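Local coordinates for protein quinone oxidoreductase 1 (Escherichia coli, PDB 1QOR) that catalyses the NADPH-dependent reduction of quinones to semiquinones and works as a homodimer, at residues Leu145-Ala150 with Ile190-Glu195; Tyr130-Thr135 with Val212-Val217. All coordinates share one frame; numbering follows the deposited sequence.

Both contacts lie along one NADPH molecule, with their centres about 15 Å apart. Interaction 1 stands at the phosphate on the adenosine ribose, where Tyr192 binds. Interaction 2 reaches the nicotinamide amide through Tyr130 and, by a weak hydrogen bond to the backbone O of Ser216, the ribose next to it. The two share a parallel sheet, in which strands 143-146 and 210-215 are neighbours. Probable backbone hydrogen bonds join them: Leu145 O to Tyr214 N at 2.9 Å and His147 N to Tyr214 O at 3.1 Å. Side chains pack over the same seam, with His147 CB 3.5 Å from Val217 CG1. Helix 115-135 is followed in the chain by strand 143-146.

Interaction 1 of 2, residues Leu145-Ala150 with Ile190-Glu195; sequences LFHAAA and INYREE. With NDP (NADPH dihydro-nicotinamide-adenine-dinucleotide phosphate), chain D.
His147 and Tyr192 meet rim to rim. The ring atom ND1 of His147 lies 3.7 Å from CE2 of Tyr192, at the edge of both rings. Neither ring covers the face of the other. Their planes are turned by 27° and their centroids are 6.0 Å apart, so this is not a stack. Beyond the imidazole, the Tyr192 hydroxyl passes the methyl of Ala148, with CB 4.1 Å from OH. The same methyl also faces the cofactor, 3.8 Å from CB to O4B of NADPH. Tyr192 CG sits between its own backbone N and carbonyl carbon (chi1 59°). This turns the ring inward from the strand end, toward the loop that follows strand 143-146. The hydroxyl then donates to O2X of the NADPH phosphate, which lies in the plane of the ring at its edge. The modelled separation of 2.4 Å from OH to O2X is very short, and its exact value is doubtful. Gly173 and Arg317 also lie close to Tyr192 here.

These ring and methyl contacts are the buried, closely packed part. The far side is looser and faces solvent. Arg193 and Glu195 are partly exposed there, Glu194 is exposed, and none of the three touches 145-150. The turn is ordered from within instead. Asn191 OD1 accepts from Arg193 N at 2.8 Å, an Asx turn, and from Glu194 N. Glu195 OE2 takes the backbone N of Asn191 in return, at 3.0 Å.

Both segments leave the carboxyl ends of parallel strands, 143-146 and 188-191, with strand 167-172 between them. The arrangement is that of a Rossmann-type dinucleotide-binding domain, at the pocket for the phosphate that distinguishes NADPH from NADH.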
ATOM      1  N   LEU A 145      -2.138  14.090  -8.482  1.00 18.14           N
ATOM      2  CA  LEU A 145      -3.332  13.814  -9.257  1.00 18.15           C
ATOM      3  C   LEU A 145      -4.567  13.485  -8.376  1.00 19.13           C
ATOM      4  O   LEU A 145      -4.449  12.785  -7.339  1.00 19.35           O
ATOM      5  CB  LEU A 145      -3.023  12.694 -10.255  1.00 18.62           C
ATOM      6  CG  LEU A 145      -4.119  12.231 -11.215  1.00 19.32           C
ATOM      7  CD1 LEU A 145      -4.409  13.310 -12.205  1.00 18.04           C
ATOM      8  CD2 LEU A 145      -3.648  10.941 -11.926  1.00 19.97           C
ATOM      9  N   PHE A 146      -5.753  13.951  -8.798  1.00 17.06           N
ATOM     10  CA  PHE A 146      -6.967  13.727  -8.031  1.00 16.30           C
ATOM     11  C   PHE A 146      -8.072  13.529  -9.035  1.00 16.71           C
ATOM     12  O   PHE A 146      -8.404  14.447  -9.772  1.00 18.39           O
ATOM     13  CB  PHE A 146      -7.243  14.927  -7.119  1.00 16.20           C
ATOM     14  CG  PHE A 146      -8.161  14.635  -5.955  1.00 16.13           C
ATOM     15  CD1 PHE A 146      -9.535  14.423  -6.154  1.00 17.46           C
ATOM     16  CD2 PHE A 146      -7.658  14.572  -4.656  1.00 16.16           C
ATOM     17  CE1 PHE A 146     -10.399  14.151  -5.059  1.00 16.11           C
ATOM     18  CE2 PHE A 146      -8.499  14.302  -3.561  1.00 15.87           C
ATOM     19  CZ  PHE A 146      -9.882  14.091  -3.769  1.00 16.36           C
ATOM     20  N   HIS A 147      -8.632  12.324  -9.077  1.00 15.66           N
ATOM     21  CA  HIS A 147      -9.673  11.960 -10.020  1.00 14.37           C
ATOM     22  C   HIS A 147     -11.038  12.476  -9.725  1.00 13.60           C
ATOM     23  O   HIS A 147     -11.367  12.742  -8.586  1.00 13.86           O
ATOM     24  CB  HIS A 147      -9.730  10.449 -10.158  1.00 15.26           C
ATOM     25  CG  HIS A 147      -8.553   9.873 -10.885  1.00 16.21           C
ATOM     26  ND1 HIS A 147      -8.548   9.655 -12.246  1.00 17.68           N
ATOM     27  CD2 HIS A 147      -7.357   9.432 -10.437  1.00 16.60           C
ATOM     28  CE1 HIS A 147      -7.407   9.092 -12.602  1.00 16.85           C
ATOM     29  NE2 HIS A 147      -6.667   8.946 -11.520  1.00 15.71           N
ATOM     30  N   ALA A 148     -11.843  12.618 -10.766  1.00 14.32           N
ATOM     31  CA  ALA A 148     -13.226  13.083 -10.626  1.00 15.63           C
ATOM     32  C   ALA A 148     -13.264  14.396  -9.810  1.00 17.35           C
ATOM     33  O   ALA A 148     -13.983  14.526  -8.790  1.00 17.09           O
ATOM     34  CB  ALA A 148     -14.086  11.938  -9.962  1.00 16.26           C
ATOM     35  N   ALA A 149     -12.486  15.371 -10.284  1.00 16.69           N
ATOM     36  CA  ALA A 149     -12.316  16.657  -9.631  1.00 16.92           C
ATOM     37  C   ALA A 149     -13.498  17.638  -9.596  1.00 17.04           C
ATOM     38  O   ALA A 149     -13.460  18.602  -8.849  1.00 16.97           O
ATOM     39  CB  ALA A 149     -11.077  17.339 -10.170  1.00 18.34           C
ATOM     40  N   ALA A 150     -14.551  17.394 -10.357  1.00 17.37           N
ATOM     41  CA  ALA A 150     -15.713  18.285 -10.308  1.00 18.23           C
ATOM     42  C   ALA A 150     -16.876  17.680  -9.491  1.00 19.30           C
ATOM     43  O   ALA A 150     -18.005  18.217  -9.526  1.00 18.84           O
ATOM     44  CB  ALA A 150     -16.195  18.588 -11.716  1.00 17.96           C
ATOM     45  N   ILE A 190      -7.284  17.289 -16.712  1.00 24.16           N
ATOM     46  CA  ILE A 190      -7.172  16.416 -17.876  1.00 23.53           C
ATOM     47  C   ILE A 190      -8.537  15.804 -18.016  1.00 24.70           C
ATOM     48  O   ILE A 190      -9.110  15.362 -17.037  1.00 24.92           O
ATOM     49  CB  ILE A 190      -6.162  15.249 -17.622  1.00 22.80           C
ATOM     50  CG1 ILE A 190      -4.763  15.801 -17.333  1.00 22.14           C
ATOM     51  CG2 ILE A 190      -6.117  14.291 -18.809  1.00 22.25           C
ATOM     52  CD1 ILE A 190      -3.834  14.785 -16.718  1.00 20.17           C
ATOM     53  N   ASN A 191      -9.089  15.790 -19.213  1.00 25.47           N
ATOM     54  CA  ASN A 191     -10.394  15.178 -19.401  1.00 27.37           C
ATOM     55  C   ASN A 191     -10.036  13.743 -19.736  1.00 27.93           C
ATOM     56  O   ASN A 191      -9.545  13.483 -20.843  1.00 27.78           O
ATOM     57  CB  ASN A 191     -11.108  15.848 -20.576  1.00 28.68           C
ATOM     58  CG  ASN A 191     -12.369  15.120 -21.004  1.00 30.13           C
ATOM     59  OD1 ASN A 191     -12.485  13.895 -20.899  1.00 30.99           O
ATOM     60  ND2 ASN A 191     -13.304  15.873 -21.553  1.00 30.12           N
ATOM     61  N   TYR A 192     -10.238  12.823 -18.792  1.00 25.76           N
ATOM     62  CA  TYR A 192      -9.883  11.418 -19.016  1.00 26.37           C
ATOM     63  C   TYR A 192     -10.769  10.612 -19.962  1.00 29.28           C
ATOM     64  O   TYR A 192     -10.529   9.429 -20.164  1.00 32.36           O
ATOM     65  CB  TYR A 192      -9.632  10.650 -17.711  1.00 24.72           C
ATOM     66  CG  TYR A 192     -10.771  10.581 -16.701  1.00 24.87           C
ATOM     67  CD1 TYR A 192     -12.066  11.019 -17.007  1.00 22.80           C
ATOM     68  CD2 TYR A 192     -10.531  10.093 -15.405  1.00 26.14           C
ATOM     69  CE1 TYR A 192     -13.078  10.981 -16.050  1.00 22.39           C
ATOM     70  CE2 TYR A 192     -11.536  10.046 -14.450  1.00 24.42           C
ATOM     71  CZ  TYR A 192     -12.803  10.501 -14.775  1.00 23.98           C
ATOM     72  OH  TYR A 192     -13.761  10.560 -13.776  1.00 25.40           O
ATOM     73  N   ARG A 193     -11.832  11.217 -20.482  1.00 34.73           N
ATOM     74  CA  ARG A 193     -12.660  10.528 -21.474  1.00 37.45           C
ATOM     75  C   ARG A 193     -12.146  10.924 -22.878  1.00 38.51           C
ATOM     76  O   ARG A 193     -12.310  10.186 -23.833  1.00 39.18           O
ATOM     77  CB  ARG A 193     -14.140  10.907 -21.352  1.00 37.69           C
ATOM     78  CG  ARG A 193     -14.906  10.175 -20.248  1.00 38.52           C
ATOM     79  CD  ARG A 193     -16.442  10.264 -20.499  1.00 38.77           C
ATOM     80  N   GLU A 194     -11.487  12.068 -22.995  1.00 39.44           N
ATOM     81  CA  GLU A 194     -10.990  12.501 -24.289  1.00 40.32           C
ATOM     82  C   GLU A 194      -9.478  12.413 -24.422  1.00 39.09           C
ATOM     83  O   GLU A 194      -8.963  12.102 -25.476  1.00 40.97           O
ATOM     84  CB  GLU A 194     -11.333  13.963 -24.543  1.00 43.38           C
ATOM     85  CG  GLU A 194     -12.716  14.382 -24.194  1.00 50.42           C
ATOM     86  CD  GLU A 194     -13.760  13.792 -25.100  1.00 54.54           C
ATOM     87  OE1 GLU A 194     -13.615  13.932 -26.342  1.00 56.77           O
ATOM     88  OE2 GLU A 194     -14.744  13.214 -24.562  1.00 58.34           O
ATOM     89  N   GLU A 195      -8.748  12.757 -23.389  1.00 36.36           N
ATOM     90  CA  GLU A 195      -7.323  12.781 -23.531  1.00 34.16           C
ATOM     91  C   GLU A 195      -6.654  11.510 -23.070  1.00 33.54           C
ATOM     92  O   GLU A 195      -7.290  10.614 -22.490  1.00 32.66           O
ATOM     93  CB  GLU A 195      -6.748  13.962 -22.745  1.00 33.96           C
ATOM     94  CG  GLU A 195      -7.441  15.298 -22.997  1.00 33.76           C
ATOM     95  CD  GLU A 195      -6.792  16.439 -22.229  1.00 33.91           C
ATOM     96  OE1 GLU A 195      -5.607  16.756 -22.503  1.00 35.14           O
ATOM     97  OE2 GLU A 195      -7.457  17.021 -21.348  1.00 33.93           O
TER
HETATM   98  PA  NDP D 350     -19.275  12.343  -7.028  1.00 20.74           P
HETATM   99  O1A NDP D 350     -20.213  13.477  -6.822  1.00 20.09           O
HETATM  100  O2A NDP D 350     -17.823  12.638  -7.154  1.00 21.04           O
HETATM  101  O5B NDP D 350     -19.752  11.437  -8.192  1.00 17.48           O
HETATM  102  C5B NDP D 350     -18.953  10.435  -8.764  1.00 19.51           C
HETATM  103  C4B NDP D 350     -18.236  11.009  -9.948  1.00 21.72           C
HETATM  104  O4B NDP D 350     -17.287   9.992 -10.239  1.00 23.60           O
HETATM  105  C3B NDP D 350     -19.042  11.193 -11.241  1.00 23.09           C
HETATM  106  O3B NDP D 350     -19.723  12.475 -11.213  1.00 20.88           O
HETATM  107  C2B NDP D 350     -18.000  10.928 -12.318  1.00 22.16           C
HETATM  108  O2B NDP D 350     -17.422  12.173 -12.689  1.00 23.51           O
HETATM  109  C1B NDP D 350     -16.952   9.956 -11.619  1.00 22.07           C
HETATM  110  N9A NDP D 350     -17.086   8.684 -12.347  1.00 22.32           N
HETATM  111  C8A NDP D 350     -16.179   8.091 -13.124  1.00 21.15           C
HETATM  112  N7A NDP D 350     -16.693   6.971 -13.648  1.00 20.68           N
HETATM  113  C5A NDP D 350     -17.916   6.911 -13.170  1.00 21.42           C
HETATM  114  C6A NDP D 350     -18.844   5.922 -13.472  1.00 21.51           C
HETATM  115  N6A NDP D 350     -18.582   4.907 -14.286  1.00 20.06           N
HETATM  116  N1A NDP D 350     -20.039   6.059 -12.895  1.00 21.55           N
HETATM  117  C2A NDP D 350     -20.348   7.092 -12.063  1.00 23.54           C
HETATM  118  N3A NDP D 350     -19.448   8.039 -11.786  1.00 23.95           N
HETATM  119  C4A NDP D 350     -18.209   7.961 -12.352  1.00 22.23           C
HETATM  120  O3  NDP D 350     -19.460  11.496  -5.695  1.00 20.67           O
HETATM  121  PN  NDP D 350     -19.085  11.684  -4.172  1.00 21.45           P
HETATM  122  O1N NDP D 350     -18.420  13.011  -3.907  1.00 21.22           O
HETATM  123  O2N NDP D 350     -20.276  11.280  -3.334  1.00 20.88           O
HETATM  124  O5D NDP D 350     -17.963  10.484  -4.048  1.00 22.09           O
HETATM  125  C5D NDP D 350     -16.787  10.384  -4.839  1.00 20.51           C
HETATM  126  C4D NDP D 350     -16.103   9.075  -4.622  1.00 22.98           C
HETATM  127  O4D NDP D 350     -15.499   9.036  -3.309  1.00 22.60           O
HETATM  128  C3D NDP D 350     -17.038   7.875  -4.705  1.00 23.60           C
HETATM  129  O3D NDP D 350     -16.398   6.803  -5.404  1.00 22.73           O
HETATM  130  C2D NDP D 350     -17.247   7.540  -3.212  1.00 22.12           C
HETATM  131  O2D NDP D 350     -17.639   6.203  -3.028  1.00 23.76           O
HETATM  132  C1D NDP D 350     -15.893   7.787  -2.611  1.00 22.21           C
HETATM  133  N1N NDP D 350     -15.747   8.212  -1.193  1.00 19.20           N
HETATM  134  C2N NDP D 350     -14.834   7.575  -0.389  1.00 14.72           C
HETATM  135  C3N NDP D 350     -14.708   7.995   0.924  1.00 18.38           C
HETATM  136  C7N NDP D 350     -13.684   7.349   1.848  1.00 18.85           C
HETATM  137  O7N NDP D 350     -13.533   7.742   2.999  1.00 18.10           O
HETATM  138  N7N NDP D 350     -12.996   6.366   1.307  1.00 19.60           N
HETATM  139  C4N NDP D 350     -15.468   9.034   1.434  1.00 18.79           C
HETATM  140  C5N NDP D 350     -16.392   9.673   0.598  1.00 19.64           C
HETATM  141  C6N NDP D 350     -16.526   9.244  -0.712  1.00 19.02           C
HETATM  142  P2B NDP D 350     -16.800  12.409 -14.215  1.00 24.17           P
HETATM  143  O1X NDP D 350     -16.070  13.692 -14.119  1.00 24.60           O
HETATM  144  O2X NDP D 350     -15.918  11.262 -14.466  1.00 26.23           O
HETATM  145  O3X NDP D 350     -18.000  12.425 -15.074  1.00 25.09           O

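Interaction 2 of 2, residues Tyr130-Thr135 with Val212-Val217; sequences YLLRKT and VVYDSV. With NDP (NADPH dihydro-nicotinamide-adenine-dinucleotide phosphate), chain D.
CD2 of Leu132 approaches the ring of Tyr214 obliquely in an off-centre CH-pi contact, 4.3 Å from the ring centroid. The carbonyl oxygen of Leu131 lies at the ring edge, near the plane. On the side away from Leu132, CG2 of Val212 sits over the face, 3.8 Å above the plane and offset toward the rim. Tyr214 CG is anti to its carbonyl carbon (chi1 -66°), and the phenol points from the strand to the helix. There its OH donates to Leu131 O at 2.9 Å, from 44° above the carbonyl plane. Leu131 also lays its CB alongside the ring, 4.0 Å from Tyr214 CE1.

Helix 115-135 thus packs on strand 210-215 of the parallel Rossmann-type sheet. All three touching residues are buried, so the bond gives the phenol a polar partner in an apolar setting. A phenylalanine in place of Tyr214 would probably leave the buried Leu131 O without its side-chain partner and the ring less firmly fixed against the helix.

Tyr130, beside Leu131 in the helix, carries the segment to the cofactor. One face of its ring rests on Leu131 CG, and Tyr269 stacks with it; NADPH O7N and Thr135 OG1 lie in plane at its edge. Its OH donates to O7N of the nicotinamide amide at 2.6 Å. Residues 131-135 form a wider pi-type turn, in which Tyr130 O accepts from both Lys134 N and Thr135 N. Asp215 OD1 accepts from Val217 N at 2.8 Å, an Asx turn. Ser216 O takes a weak hydrogen bond from O3D of NADPH, and Ser216 CB packs 3.5 Å from its C4D.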
ATOM      1  N   TYR A 130      -8.863  14.071   5.890  1.00 15.78           N
ATOM      2  CA  TYR A 130      -7.908  12.999   6.222  1.00 16.60           C
ATOM      3  C   TYR A 130      -7.072  12.614   5.001  1.00 16.37           C
ATOM      4  O   TYR A 130      -5.879  12.338   5.113  1.00 17.87           O
ATOM      5  CB  TYR A 130      -8.562  11.773   6.906  1.00 15.54           C
ATOM      6  CG  TYR A 130      -9.165  10.753   5.959  1.00 14.90           C
ATOM      7  CD1 TYR A 130      -8.365   9.892   5.207  1.00 14.29           C
ATOM      8  CD2 TYR A 130     -10.548  10.626   5.845  1.00 13.71           C
ATOM      9  CE1 TYR A 130      -8.961   8.912   4.353  1.00 16.15           C
ATOM     10  CE2 TYR A 130     -11.130   9.678   5.010  1.00 14.54           C
ATOM     11  CZ  TYR A 130     -10.345   8.818   4.266  1.00 15.55           C
ATOM     12  OH  TYR A 130     -10.977   7.867   3.447  1.00 18.68           O
ATOM     13  N   LEU A 131      -7.682  12.618   3.830  1.00 17.83           N
ATOM     14  CA  LEU A 131      -6.931  12.317   2.620  1.00 18.40           C
ATOM     15  C   LEU A 131      -5.689  13.211   2.370  1.00 18.80           C
ATOM     16  O   LEU A 131      -4.607  12.699   2.124  1.00 19.68           O
ATOM     17  CB  LEU A 131      -7.849  12.424   1.417  1.00 17.27           C
ATOM     18  CG  LEU A 131      -8.837  11.292   1.154  1.00 17.20           C
ATOM     19  CD1 LEU A 131      -9.634  11.625  -0.105  1.00 13.34           C
ATOM     20  CD2 LEU A 131      -8.091   9.978   0.984  1.00 14.92           C
ATOM     21  N   LEU A 132      -5.832  14.532   2.496  1.00 19.51           N
ATOM     22  CA  LEU A 132      -4.751  15.497   2.207  1.00 19.84           C
ATOM     23  C   LEU A 132      -3.833  15.836   3.367  1.00 21.42           C
ATOM     24  O   LEU A 132      -2.750  16.445   3.177  1.00 20.94           O
ATOM     25  CB  LEU A 132      -5.362  16.802   1.690  1.00 19.11           C
ATOM     26  CG  LEU A 132      -6.273  16.708   0.461  1.00 20.89           C
ATOM     27  CD1 LEU A 132      -6.606  18.100  -0.066  1.00 21.97           C
ATOM     28  CD2 LEU A 132      -5.575  15.941  -0.619  1.00 20.15           C
ATOM     29  N   ARG A 133      -4.299  15.515   4.574  1.00 21.02           N
ATOM     30  CA  ARG A 133      -3.544  15.805   5.763  1.00 21.63           C
ATOM     31  C   ARG A 133      -3.074  14.567   6.525  1.00 22.94           C
ATOM     32  O   ARG A 133      -2.073  14.643   7.202  1.00 24.42           O
ATOM     33  CB  ARG A 133      -4.380  16.685   6.696  1.00 22.83           C
ATOM     34  CG  ARG A 133      -5.131  17.877   5.993  1.00 25.48           C
ATOM     35  CD  ARG A 133      -4.237  19.095   5.873  1.00 27.61           C
ATOM     36  NE  ARG A 133      -3.229  18.854   4.866  1.00 32.52           N
ATOM     37  CZ  ARG A 133      -1.954  19.248   4.916  1.00 32.29           C
ATOM     38  NH1 ARG A 133      -1.489  19.958   5.950  1.00 31.70           N
ATOM     39  NH2 ARG A 133      -1.135  18.827   3.955  1.00 29.01           N
ATOM     40  N   LYS A 134      -3.742  13.425   6.400  1.00 22.79           N
ATOM     41  CA  LYS A 134      -3.335  12.249   7.173  1.00 23.47           C
ATOM     42  C   LYS A 134      -2.823  11.075   6.355  1.00 22.57           C
ATOM     43  O   LYS A 134      -1.783  10.511   6.662  1.00 23.31           O
ATOM     44  CB  LYS A 134      -4.500  11.738   8.030  1.00 25.63           C
ATOM     45  CG  LYS A 134      -5.204  12.762   8.895  1.00 27.56           C
ATOM     46  CD  LYS A 134      -4.260  13.414   9.856  1.00 31.45           C
ATOM     47  CE  LYS A 134      -5.027  13.988  11.067  1.00 35.59           C
ATOM     48  NZ  LYS A 134      -4.192  15.003  11.805  1.00 38.32           N
ATOM     49  N   THR A 135      -3.583  10.652   5.360  1.00 21.86           N
ATOM     50  CA  THR A 135      -3.177   9.512   4.537  1.00 21.60           C
ATOM     51  C   THR A 135      -1.808   9.770   3.897  1.00 22.62           C
ATOM     52  O   THR A 135      -0.952   8.874   3.774  1.00 22.60           O
ATOM     53  CB  THR A 135      -4.239   9.241   3.479  1.00 19.59           C
ATOM     54  OG1 THR A 135      -5.487   8.997   4.136  1.00 17.31           O
ATOM     55  CG2 THR A 135      -3.841   8.076   2.578  1.00 18.99           C
ATOM     56  N   VAL A 212       1.865  11.084  -5.334  1.00 20.75           N
ATOM     57  CA  VAL A 212       0.627  10.521  -4.854  1.00 19.13           C
ATOM     58  C   VAL A 212      -0.519  10.738  -5.844  1.00 18.79           C
ATOM     59  O   VAL A 212      -0.554  11.764  -6.536  1.00 18.17           O
ATOM     60  CB  VAL A 212       0.295  11.060  -3.455  1.00 19.52           C
ATOM     61  CG1 VAL A 212       0.139  12.593  -3.514  1.00 20.77           C
ATOM     62  CG2 VAL A 212      -0.967  10.361  -2.893  1.00 17.85           C
ATOM     63  N   VAL A 213      -1.407   9.736  -5.935  1.00 16.70           N
ATOM     64  CA  VAL A 213      -2.588   9.713  -6.792  1.00 15.74           C
ATOM     65  C   VAL A 213      -3.782   9.375  -5.926  1.00 17.03           C
ATOM     66  O   VAL A 213      -3.754   8.363  -5.218  1.00 17.38           O
ATOM     67  CB  VAL A 213      -2.534   8.590  -7.867  1.00 15.05           C
ATOM     68  CG1 VAL A 213      -3.854   8.501  -8.580  1.00 13.63           C
ATOM     69  CG2 VAL A 213      -1.475   8.913  -8.954  1.00 15.75           C
ATOM     70  N   TYR A 214      -4.802  10.234  -5.926  1.00 17.30           N
ATOM     71  CA  TYR A 214      -6.021   9.990  -5.164  1.00 16.53           C
ATOM     72  C   TYR A 214      -7.025   9.589  -6.180  1.00 16.48           C
ATOM     73  O   TYR A 214      -7.513  10.423  -6.932  1.00 18.10           O
ATOM     74  CB  TYR A 214      -6.471  11.225  -4.421  1.00 14.75           C
ATOM     75  CG  TYR A 214      -5.523  11.634  -3.344  1.00 14.71           C
ATOM     76  CD1 TYR A 214      -5.646  11.129  -2.053  1.00 12.72           C
ATOM     77  CD2 TYR A 214      -4.535  12.604  -3.592  1.00 14.89           C
ATOM     78  CE1 TYR A 214      -4.812  11.577  -1.030  1.00 13.95           C
ATOM     79  CE2 TYR A 214      -3.697  13.081  -2.561  1.00 14.03           C
ATOM     80  CZ  TYR A 214      -3.843  12.562  -1.292  1.00 14.68           C
ATOM     81  OH  TYR A 214      -3.042  13.034  -0.279  1.00 14.40           O
ATOM     82  N   ASP A 215      -7.415   8.325  -6.150  1.00 16.87           N
ATOM     83  CA  ASP A 215      -8.309   7.781  -7.156  1.00 17.60           C
ATOM     84  C   ASP A 215      -9.612   7.145  -6.605  1.00 19.13           C
ATOM     85  O   ASP A 215      -9.592   6.051  -6.000  1.00 20.00           O
ATOM     86  CB  ASP A 215      -7.472   6.806  -8.029  1.00 15.15           C
ATOM     87  CG  ASP A 215      -8.270   6.178  -9.161  1.00 16.60           C
ATOM     88  OD1 ASP A 215      -9.515   6.128  -9.132  1.00 17.91           O
ATOM     89  OD2 ASP A 215      -7.645   5.664 -10.093  1.00 16.79           O
ATOM     90  N   SER A 216     -10.745   7.799  -6.877  1.00 17.30           N
ATOM     91  CA  SER A 216     -12.006   7.310  -6.388  1.00 17.76           C
ATOM     92  C   SER A 216     -12.771   6.642  -7.471  1.00 18.43           C
ATOM     93  O   SER A 216     -13.875   6.137  -7.229  1.00 17.86           O
ATOM     94  CB  SER A 216     -12.848   8.438  -5.789  1.00 17.40           C
ATOM     95  OG  SER A 216     -13.172   9.427  -6.746  1.00 19.03           O
ATOM     96  N   VAL A 217     -12.224   6.626  -8.682  1.00 20.05           N
ATOM     97  CA  VAL A 217     -13.016   6.004  -9.736  1.00 21.09           C
ATOM     98  C   VAL A 217     -12.908   4.476  -9.775  1.00 22.21           C
ATOM     99  O   VAL A 217     -13.844   3.789 -10.222  1.00 20.70           O
ATOM    100  CB  VAL A 217     -12.999   6.790 -11.127  1.00 22.69           C
ATOM    101  CG1 VAL A 217     -12.224   8.094 -11.046  1.00 19.31           C
ATOM    102  CG2 VAL A 217     -12.713   5.899 -12.341  1.00 20.22           C
TER
HETATM  103  PA  NDP D 350     -19.275  12.343  -7.028  1.00 20.74           P
HETATM  104  O1A NDP D 350     -20.213  13.477  -6.822  1.00 20.09           O
HETATM  105  O2A NDP D 350     -17.823  12.638  -7.154  1.00 21.04           O
HETATM  106  O5B NDP D 350     -19.752  11.437  -8.192  1.00 17.48           O
HETATM  107  C5B NDP D 350     -18.953  10.435  -8.764  1.00 19.51           C
HETATM  108  C4B NDP D 350     -18.236  11.009  -9.948  1.00 21.72           C
HETATM  109  O4B NDP D 350     -17.287   9.992 -10.239  1.00 23.60           O
HETATM  110  C3B NDP D 350     -19.042  11.193 -11.241  1.00 23.09           C
HETATM  111  O3B NDP D 350     -19.723  12.475 -11.213  1.00 20.88           O
HETATM  112  C2B NDP D 350     -18.000  10.928 -12.318  1.00 22.16           C
HETATM  113  O2B NDP D 350     -17.422  12.173 -12.689  1.00 23.51           O
HETATM  114  C1B NDP D 350     -16.952   9.956 -11.619  1.00 22.07           C
HETATM  115  N9A NDP D 350     -17.086   8.684 -12.347  1.00 22.32           N
HETATM  116  C8A NDP D 350     -16.179   8.091 -13.124  1.00 21.15           C
HETATM  117  N7A NDP D 350     -16.693   6.971 -13.648  1.00 20.68           N
HETATM  118  C5A NDP D 350     -17.916   6.911 -13.170  1.00 21.42           C
HETATM  119  C6A NDP D 350     -18.844   5.922 -13.472  1.00 21.51           C
HETATM  120  N6A NDP D 350     -18.582   4.907 -14.286  1.00 20.06           N
HETATM  121  N1A NDP D 350     -20.039   6.059 -12.895  1.00 21.55           N
HETATM  122  C2A NDP D 350     -20.348   7.092 -12.063  1.00 23.54           C
HETATM  123  N3A NDP D 350     -19.448   8.039 -11.786  1.00 23.95           N
HETATM  124  C4A NDP D 350     -18.209   7.961 -12.352  1.00 22.23           C
HETATM  125  O3  NDP D 350     -19.460  11.496  -5.695  1.00 20.67           O
HETATM  126  PN  NDP D 350     -19.085  11.684  -4.172  1.00 21.45           P
HETATM  127  O1N NDP D 350     -18.420  13.011  -3.907  1.00 21.22           O
HETATM  128  O2N NDP D 350     -20.276  11.280  -3.334  1.00 20.88           O
HETATM  129  O5D NDP D 350     -17.963  10.484  -4.048  1.00 22.09           O
HETATM  130  C5D NDP D 350     -16.787  10.384  -4.839  1.00 20.51           C
HETATM  131  C4D NDP D 350     -16.103   9.075  -4.622  1.00 22.98           C
HETATM  132  O4D NDP D 350     -15.499   9.036  -3.309  1.00 22.60           O
HETATM  133  C3D NDP D 350     -17.038   7.875  -4.705  1.00 23.60           C
HETATM  134  O3D NDP D 350     -16.398   6.803  -5.404  1.00 22.73           O
HETATM  135  C2D NDP D 350     -17.247   7.540  -3.212  1.00 22.12           C
HETATM  136  O2D NDP D 350     -17.639   6.203  -3.028  1.00 23.76           O
HETATM  137  C1D NDP D 350     -15.893   7.787  -2.611  1.00 22.21           C
HETATM  138  N1N NDP D 350     -15.747   8.212  -1.193  1.00 19.20           N
HETATM  139  C2N NDP D 350     -14.834   7.575  -0.389  1.00 14.72           C
HETATM  140  C3N NDP D 350     -14.708   7.995   0.924  1.00 18.38           C
HETATM  141  C7N NDP D 350     -13.684   7.349   1.848  1.00 18.85           C
HETATM  142  O7N NDP D 350     -13.533   7.742   2.999  1.00 18.10           O
HETATM  143  N7N NDP D 350     -12.996   6.366   1.307  1.00 19.60           N
HETATM  144  C4N NDP D 350     -15.468   9.034   1.434  1.00 18.79           C
HETATM  145  C5N NDP D 350     -16.392   9.673   0.598  1.00 19.64           C
HETATM  146  C6N NDP D 350     -16.526   9.244  -0.712  1.00 19.02           C
HETATM  147  P2B NDP D 350     -16.800  12.409 -14.215  1.00 24.17           P
HETATM  148  O1X NDP D 350     -16.070  13.692 -14.119  1.00 24.60           O
HETATM  149  O2X NDP D 350     -15.918  11.262 -14.466  1.00 26.23           O
HETATM  150  O3X NDP D 350     -18.000  12.425 -15.074  1.00 25.09           O